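Local coordinates for protein tRNA delta(2)-isopentenylpyrophosphate transferase (Bacillus halodurans, PDB 3EXA) that probably transfers a dimethylallyl group from dimethylallyl diphosphate to the adenine at position 37 of tRNAs that read codons beginning with uridine, at residues D141-S144 / K145-P148; A152-H155 / P156-R160; R230-R233 / D234-S237. All coordinates share one frame; numbering follows the deposited sequence.

Interaction 1. Residues D141-S144 / K145-P148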
loop_
_atom_site.group_PDB
_atom_site.type_symbol
_atom_site.label_atom_id
_atom_site.label_comp_id
_atom_site.label_asym_id
_atom_site.label_seq_id
_atom_site.Cartn_x
_atom_site.Cartn_y
_atom_site.Cartn_z
ATOM N N ASP A 141 19.133 12.887 9.797
ATOM C CA ASP A 141 19.784 12.205 10.908
ATOM C C ASP A 141 18.863 11.103 11.419
ATOM O O ASP A 141 19.331 10.054 11.862
ATOM C CB ASP A 141 20.126 13.183 12.037
ATOM C CG ASP A 141 21.204 14.181 11.637
ATOM O OD1 ASP A 141 22.171 13.778 10.952
ATOM O OD2 ASP A 141 21.092 15.368 12.014
ATOM N N LYS A 142 17.554 11.340 11.343
ATOM C CA LYS A 142 16.575 10.354 11.793
ATOM C C LYS A 142 16.735 9.059 11.010
ATOM O O LYS A 142 16.737 7.968 11.579
ATOM C CB LYS A 142 15.147 10.881 11.606
ATOM C CG LYS A 142 14.065 9.845 11.934
ATOM C CD LYS A 142 12.656 10.389 11.691
ATOM C CE LYS A 142 12.218 11.382 12.774
ATOM N NZ LYS A 142 11.962 10.738 14.109
ATOM N N LEU A 143 16.871 9.187 9.697
ATOM C CA LEU A 143 17.021 8.027 8.840
ATOM C C LEU A 143 18.416 7.418 8.990
ATOM O O LEU A 143 18.577 6.201 8.927
ATOM C CB LEU A 143 16.738 8.444 7.394
ATOM C CG LEU A 143 16.776 7.421 6.260
ATOM C CD1 LEU A 143 18.189 7.310 5.730
ATOM C CD2 LEU A 143 16.249 6.080 6.744
ATOM N N SER A 144 19.410 8.275 9.219
ATOM C CA SER A 144 20.811 7.863 9.382
ATOM C C SER A 144 21.008 6.977 10.622
ATOM O O SER A 144 21.902 6.129 10.662
ATOM C CB SER A 144 21.703 9.116 9.478
ATOM O OG SER A 144 23.080 8.814 9.367
ATOM N N LYS A 145 20.167 7.183 11.631
ATOM C CA LYS A 145 20.238 6.408 12.863
ATOM C C LYS A 145 19.493 5.075 12.723
ATOM O O LYS A 145 19.665 4.168 13.541
ATOM C CB LYS A 145 19.634 7.206 14.026
ATOM C CG LYS A 145 19.601 6.452 15.347
ATOM C CD LYS A 145 18.558 7.015 16.284
ATOM C CE LYS A 145 18.291 6.070 17.454
ATOM N NZ LYS A 145 17.073 6.472 18.241
ATOM N N ILE A 146 18.665 4.965 11.684
ATOM C CA ILE A 146 17.879 3.754 11.433
ATOM C C ILE A 146 18.446 2.983 10.232
ATOM O O ILE A 146 18.057 1.847 9.964
ATOM C CB ILE A 146 16.378 4.122 11.171
ATOM C CG1 ILE A 146 15.447 3.037 11.725
ATOM C CG2 ILE A 146 16.133 4.291 9.688
ATOM C CD1 ILE A 146 15.482 1.716 10.974
ATOM N N ASP A 147 19.376 3.606 9.520
ATOM C CA ASP A 147 19.999 2.991 8.352
ATOM C C ASP A 147 20.985 3.984 7.738
ATOM O O ASP A 147 20.674 4.672 6.763
ATOM C CB ASP A 147 18.936 2.613 7.315
ATOM C CG ASP A 147 19.536 2.020 6.052
ATOM O OD1 ASP A 147 18.775 1.767 5.092
ATOM O OD2 ASP A 147 20.767 1.806 6.019
ATOM N N PRO A 148 22.197 4.066 8.303
ATOM C CA PRO A 148 23.215 4.989 7.796
ATOM C C PRO A 148 23.590 4.781 6.332
ATOM O O PRO A 148 23.905 5.740 5.631
ATOM C CB PRO A 148 24.389 4.756 8.743
ATOM C CG PRO A 148 24.226 3.313 9.129
ATOM C CD PRO A 148 22.739 3.214 9.375
#
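The carbonyl O of Leu143 takes two backbone donors from the residues that follow it. Ile146 N binds it at 3.0 Å, approaching from above the carbonyl plane, well off a lone pair. The amide of Asp147 lies nearer, its N 2.8 Å from Leu143 O, but the N-H points poorly (117°) and this bond is weak. Just before it, Lys145 N donates to Asp141 O at 3.0 Å, an i to i+4 bond.

The side chains follow the same turn. With CG of Leu143 anti to the backbone N (chi1 -178°), the isobutyl group swings round to the residues ahead, and its CD2 meets CG2 of Ile146 at 3.4 Å, tighter than usual for two methyls. The same CG2 also presses on Leu143 O. Both side chains then rest on Ile169 of helix 159-171, which Leu143 reaches together with Leu166.

Past the turn, the ring of Pro148 lies against Ser144 O, its CD 3.3 Å from that oxygen; lacking an N-H, the proline cannot donate there. Asp147, its CG turned away from the backbone N (chi1 178°), accepts a weak hydrogen bond from Ala150 N at OD2. This is a tight connection in which helix 136-144 gives way to the aspartate N-cap of helix 148-151, with Pro148 at N1.

Interaction 2. Residues A152-H155 / P156-R160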
loop_
_atom_site.group_PDB
_atom_site.type_symbol
_atom_site.label_atom_id
_atom_site.label_comp_id
_atom_site.label_asym_id
_atom_site.label_seq_id
_atom_site.Cartn_x
_atom_site.Cartn_y
_atom_site.Cartn_z
ATOM N N ALA A 152 23.632 8.023 3.853
ATOM C CA ALA A 152 24.807 8.515 3.141
ATOM C C ALA A 152 24.614 8.432 1.633
ATOM O O ALA A 152 25.437 8.933 0.869
ATOM C CB ALA A 152 26.033 7.717 3.546
ATOM N N ALA A 153 23.522 7.802 1.213
ATOM C CA ALA A 153 23.232 7.642 -0.201
ATOM C C ALA A 153 22.280 8.704 -0.742
ATOM O O ALA A 153 21.972 8.718 -1.935
ATOM C CB ALA A 153 22.655 6.259 -0.441
ATOM N N ILE A 154 21.823 9.601 0.125
ATOM C CA ILE A 154 20.893 10.652 -0.287
ATOM C C ILE A 154 21.259 12.005 0.318
ATOM O O ILE A 154 21.457 12.110 1.527
ATOM C CB ILE A 154 19.458 10.316 0.156
ATOM C CG1 ILE A 154 19.070 8.920 -0.334
ATOM C CG2 ILE A 154 18.493 11.361 -0.377
ATOM C CD1 ILE A 154 17.858 8.350 0.378
ATOM N N HIS A 155 21.343 13.035 -0.525
ATOM C CA HIS A 155 21.668 14.389 -0.065
ATOM C C HIS A 155 20.584 14.829 0.907
ATOM O O HIS A 155 19.397 14.707 0.619
ATOM C CB HIS A 155 21.695 15.370 -1.236
ATOM C CG HIS A 155 22.413 16.653 -0.944
ATOM N ND1 HIS A 155 22.071 17.848 -1.540
ATOM C CD2 HIS A 155 23.506 16.914 -0.186
ATOM C CE1 HIS A 155 22.921 18.788 -1.167
ATOM N NE2 HIS A 155 23.803 18.246 -0.345
ATOM N N PRO A 156 20.983 15.364 2.069
ATOM C CA PRO A 156 20.011 15.812 3.071
ATOM C C PRO A 156 18.954 16.822 2.582
ATOM O O PRO A 156 17.867 16.901 3.155
ATOM C CB PRO A 156 20.901 16.341 4.207
ATOM C CG PRO A 156 22.191 16.687 3.529
ATOM C CD PRO A 156 22.366 15.594 2.525
ATOM N N ASN A 157 19.263 17.571 1.525
ATOM C CA ASN A 157 18.322 18.552 0.961
ATOM C C ASN A 157 17.217 17.853 0.152
ATOM O O ASN A 157 16.240 18.479 -0.268
ATOM C CB ASN A 157 19.053 19.557 0.042
ATOM C CG ASN A 157 19.718 20.706 0.808
ATOM O OD1 ASN A 157 20.566 20.490 1.668
ATOM N ND2 ASN A 157 19.332 21.938 0.479
ATOM N N ASN A 158 17.375 16.557 -0.078
ATOM C CA ASN A 158 16.374 15.814 -0.832
ATOM C C ASN A 158 15.419 15.147 0.156
ATOM O O ASN A 158 15.291 13.931 0.168
ATOM C CB ASN A 158 17.055 14.748 -1.695
ATOM C CG ASN A 158 16.155 14.225 -2.799
ATOM O OD1 ASN A 158 14.962 14.539 -2.849
ATOM N ND2 ASN A 158 16.723 13.420 -3.691
ATOM N N TYR A 159 14.747 15.957 0.972
ATOM C CA TYR A 159 13.823 15.466 1.986
ATOM C C TYR A 159 12.720 14.573 1.438
ATOM O O TYR A 159 12.192 13.715 2.151
ATOM C CB TYR A 159 13.174 16.627 2.730
ATOM C CG TYR A 159 12.172 17.408 1.900
ATOM C CD1 TYR A 159 12.563 18.531 1.165
ATOM C CD2 TYR A 159 10.825 17.026 1.859
ATOM C CE1 TYR A 159 11.640 19.258 0.415
ATOM C CE2 TYR A 159 9.893 17.742 1.108
ATOM C CZ TYR A 159 10.305 18.859 0.392
ATOM O OH TYR A 159 9.368 19.583 -0.320
ATOM N N ARG A 160 12.356 14.781 0.180
ATOM C CA ARG A 160 11.309 13.977 -0.431
ATOM C C ARG A 160 11.750 12.520 -0.506
ATOM O O ARG A 160 10.978 11.607 -0.204
ATOM C CB ARG A 160 10.992 14.491 -1.836
ATOM C CG ARG A 160 9.543 14.290 -2.207
ATOM C CD ARG A 160 8.670 15.104 -1.268
ATOM N NE ARG A 160 7.449 14.395 -0.891
ATOM C CZ ARG A 160 6.516 14.898 -0.091
ATOM N NH1 ARG A 160 6.659 16.115 0.423
ATOM N NH2 ARG A 160 5.440 14.183 0.195
#
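His155 O receives Asn158 N at 2.8 Å, a fairly straight bond (160°) that closes the type I beta turn from His155 to Asn158, although the donor stands above the carbonyl plane and not on a lone pair. Inside that turn Asn157 N is also close to the oxygen but is badly angled for bonding.

The imidazole of His155 reaches forward over the start of the turn. Because its CG is anti to the backbone N (chi1 -162°), the ring lies beside the carbonyl carbon, where CD2 comes within 3.2 Å of Pro156 CD in an oblique approach. Asn157 N sits over one ring face. The Asn157 side chain runs alongside the imidazole in the same direction, with CB 3.8 Å from His155 ND1 and the amide and ring planes only 18° apart. At the end of the turn, Asn158 CB comes 3.3 Å from His155 O and 3.9 Å from Ile154 CG2, the isoleucine and asparagine side chains crossing nearly at right angles.

Further out, Ile154 O accepts a hydrogen bond from His140 NE2 of helix 136-144, and Pro156 packs on the same histidine. Ile154 also rests on Arg161 and Val162, while Asn157 packs against Asn280 of the second subunit. With an alanine in place of Pro156, the CG and CD against which His155 CD2 packs are gone, which is likely to leave the imidazole freer to turn and the contact with His140 thinner.

Asn158 then occupies the N-cap of helix 159-171, just ahead of residues 160-164, which by similarity interact with substrate tRNA. Between its two halves the turn has one clear hydrogen bond, backbone to backbone, and otherwise van der Waals contact, with no charge pairing.

Interaction 3. Residues R230-R233 / D234-S237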
loop_
_atom_site.group_PDB
_atom_site.type_symbol
_atom_site.label_atom_id
_atom_site.label_comp_id
_atom_site.label_asym_id
_atom_site.label_seq_id
_atom_site.Cartn_x
_atom_site.Cartn_y
_atom_site.Cartn_z
ATOM N N ARG A 230 -5.511 -19.626 -30.394
ATOM C CA ARG A 230 -6.407 -18.531 -30.067
ATOM C C ARG A 230 -5.622 -17.340 -29.556
ATOM O O ARG A 230 -6.194 -16.292 -29.262
ATOM C CB ARG A 230 -7.474 -18.958 -29.050
ATOM C CG ARG A 230 -6.943 -19.495 -27.745
ATOM C CD ARG A 230 -8.064 -19.660 -26.721
ATOM N NE ARG A 230 -8.614 -18.377 -26.274
ATOM C CZ ARG A 230 -9.476 -18.249 -25.269
ATOM N NH1 ARG A 230 -9.884 -19.325 -24.613
ATOM N NH2 ARG A 230 -9.925 -17.051 -24.916
ATOM N N GLY A 231 -4.305 -17.498 -29.458
ATOM C CA GLY A 231 -3.467 -16.401 -29.005
ATOM C C GLY A 231 -3.173 -16.286 -27.519
ATOM O O GLY A 231 -2.738 -15.231 -27.072
ATOM N N ILE A 232 -3.400 -17.351 -26.748
ATOM C CA ILE A 232 -3.132 -17.326 -25.301
ATOM C C ILE A 232 -1.616 -17.448 -25.048
ATOM O O ILE A 232 -0.977 -18.400 -25.498
ATOM C CB ILE A 232 -3.849 -18.503 -24.569
ATOM C CG1 ILE A 232 -5.375 -18.387 -24.705
ATOM C CG2 ILE A 232 -3.480 -18.509 -23.109
ATOM C CD1 ILE A 232 -5.963 -17.113 -24.130
ATOM N N ARG A 233 -1.032 -16.494 -24.328
ATOM C CA ARG A 233 0.400 -16.566 -24.063
ATOM C C ARG A 233 0.779 -15.780 -22.831
ATOM O O ARG A 233 0.148 -14.776 -22.505
ATOM C CB ARG A 233 1.194 -16.051 -25.277
ATOM C CG ARG A 233 2.723 -16.170 -25.157
ATOM C CD ARG A 233 3.424 -15.559 -26.381
ATOM N NE ARG A 233 4.245 -16.539 -27.083
ATOM C CZ ARG A 233 5.324 -17.107 -26.557
ATOM N NH1 ARG A 233 6.014 -17.996 -27.250
ATOM N NH2 ARG A 233 5.724 -16.768 -25.339
ATOM N N ASP A 234 1.803 -16.257 -22.129
ATOM C CA ASP A 234 2.287 -15.581 -20.928
ATOM C C ASP A 234 1.200 -15.397 -19.859
ATOM O O ASP A 234 1.202 -14.418 -19.099
ATOM C CB ASP A 234 2.881 -14.242 -21.345
ATOM C CG ASP A 234 4.039 -14.418 -22.295
ATOM O OD1 ASP A 234 4.262 -13.563 -23.182
ATOM O OD2 ASP A 234 4.737 -15.438 -22.139
ATOM N N CYS A 235 0.276 -16.350 -19.807
ATOM C CA CYS A 235 -0.805 -16.314 -18.835
ATOM C C CYS A 235 -0.567 -17.395 -17.808
ATOM O O CYS A 235 0.210 -18.325 -18.029
ATOM C CB CYS A 235 -2.158 -16.562 -19.500
ATOM S SG CYS A 235 -2.794 -15.216 -20.529
ATOM N N GLN A 236 -1.253 -17.283 -16.684
ATOM C CA GLN A 236 -1.104 -18.277 -15.638
ATOM C C GLN A 236 -1.375 -19.675 -16.200
ATOM O O GLN A 236 -0.533 -20.575 -16.102
ATOM C CB GLN A 236 -2.074 -17.971 -14.502
ATOM C CG GLN A 236 -1.894 -18.852 -13.300
ATOM C CD GLN A 236 -2.970 -18.613 -12.287
ATOM O OE1 GLN A 236 -3.277 -17.469 -11.954
ATOM N NE2 GLN A 236 -3.558 -19.689 -11.786
ATOM N N SER A 237 -2.549 -19.834 -16.803
ATOM C CA SER A 237 -2.984 -21.102 -17.390
ATOM C C SER A 237 -1.937 -21.813 -18.243
ATOM O O SER A 237 -1.675 -23.002 -18.070
ATOM C CB SER A 237 -4.207 -20.866 -18.274
ATOM O OG SER A 237 -3.823 -20.155 -19.451
#
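Asp234 meets Arg233 first, the two side chains lying alongside and pointing the same way. Its OD2 sits near the plane of the guanidinium, at the edge, 3.6 Å from Arg233 NH2: a long salt bridge, with the two planar groups 63° apart. The aliphatic part of the arginine runs along the carboxylate, Arg233 CG lying 3.6 Å from Asp234 CG; the chain is extended to CG and CD (chi1 -176°) and bends at chi3 to bring NH2 round. The guanidinium has a firmer partner elsewhere, NH1 pairing with Asp251.

Cys235 points toward 230-233, and its SG comes 4.2 Å from CG2 of Ile232. At Gln236, OE1 accepts from Phe72 N and from His125 NE2 of the second subunit. Ser237 returns to the isoleucine methyl, its OG standing 4.0 Å from Ile232 CG2 while hydrogen-bonding to Pro68 O.

Ile232 CG2 thus lies near both the sulfur and the hydroxyl. The loop separates its chemistry: an exposed, loosely matched ion pair at Arg233 and Asp234, and a looser, largely apolar contact of Ile232 with Cys235.

Along the chain the contacts come in the order interaction 1, interaction 2, interaction 3. The first two are near neighbours, their centres 11 Å apart, separated by helix 148-151: interaction 1 leads out of helix 136-144, interaction 2 leads into helix 159-171, and both border that last helix. Both belong to a helical region that stands some 40 Å from the centre of the chain. Interaction 3 lies in the loop between helices 220-229 and 244-251, its centre 46 Å from that of interaction 1 and 44 Å from that of interaction 2, and its nearest atoms about 34 Å from either. The contacts therefore shape connections in two distant parts of the enzyme, interactions 2 and 3 both also meeting the second subunit.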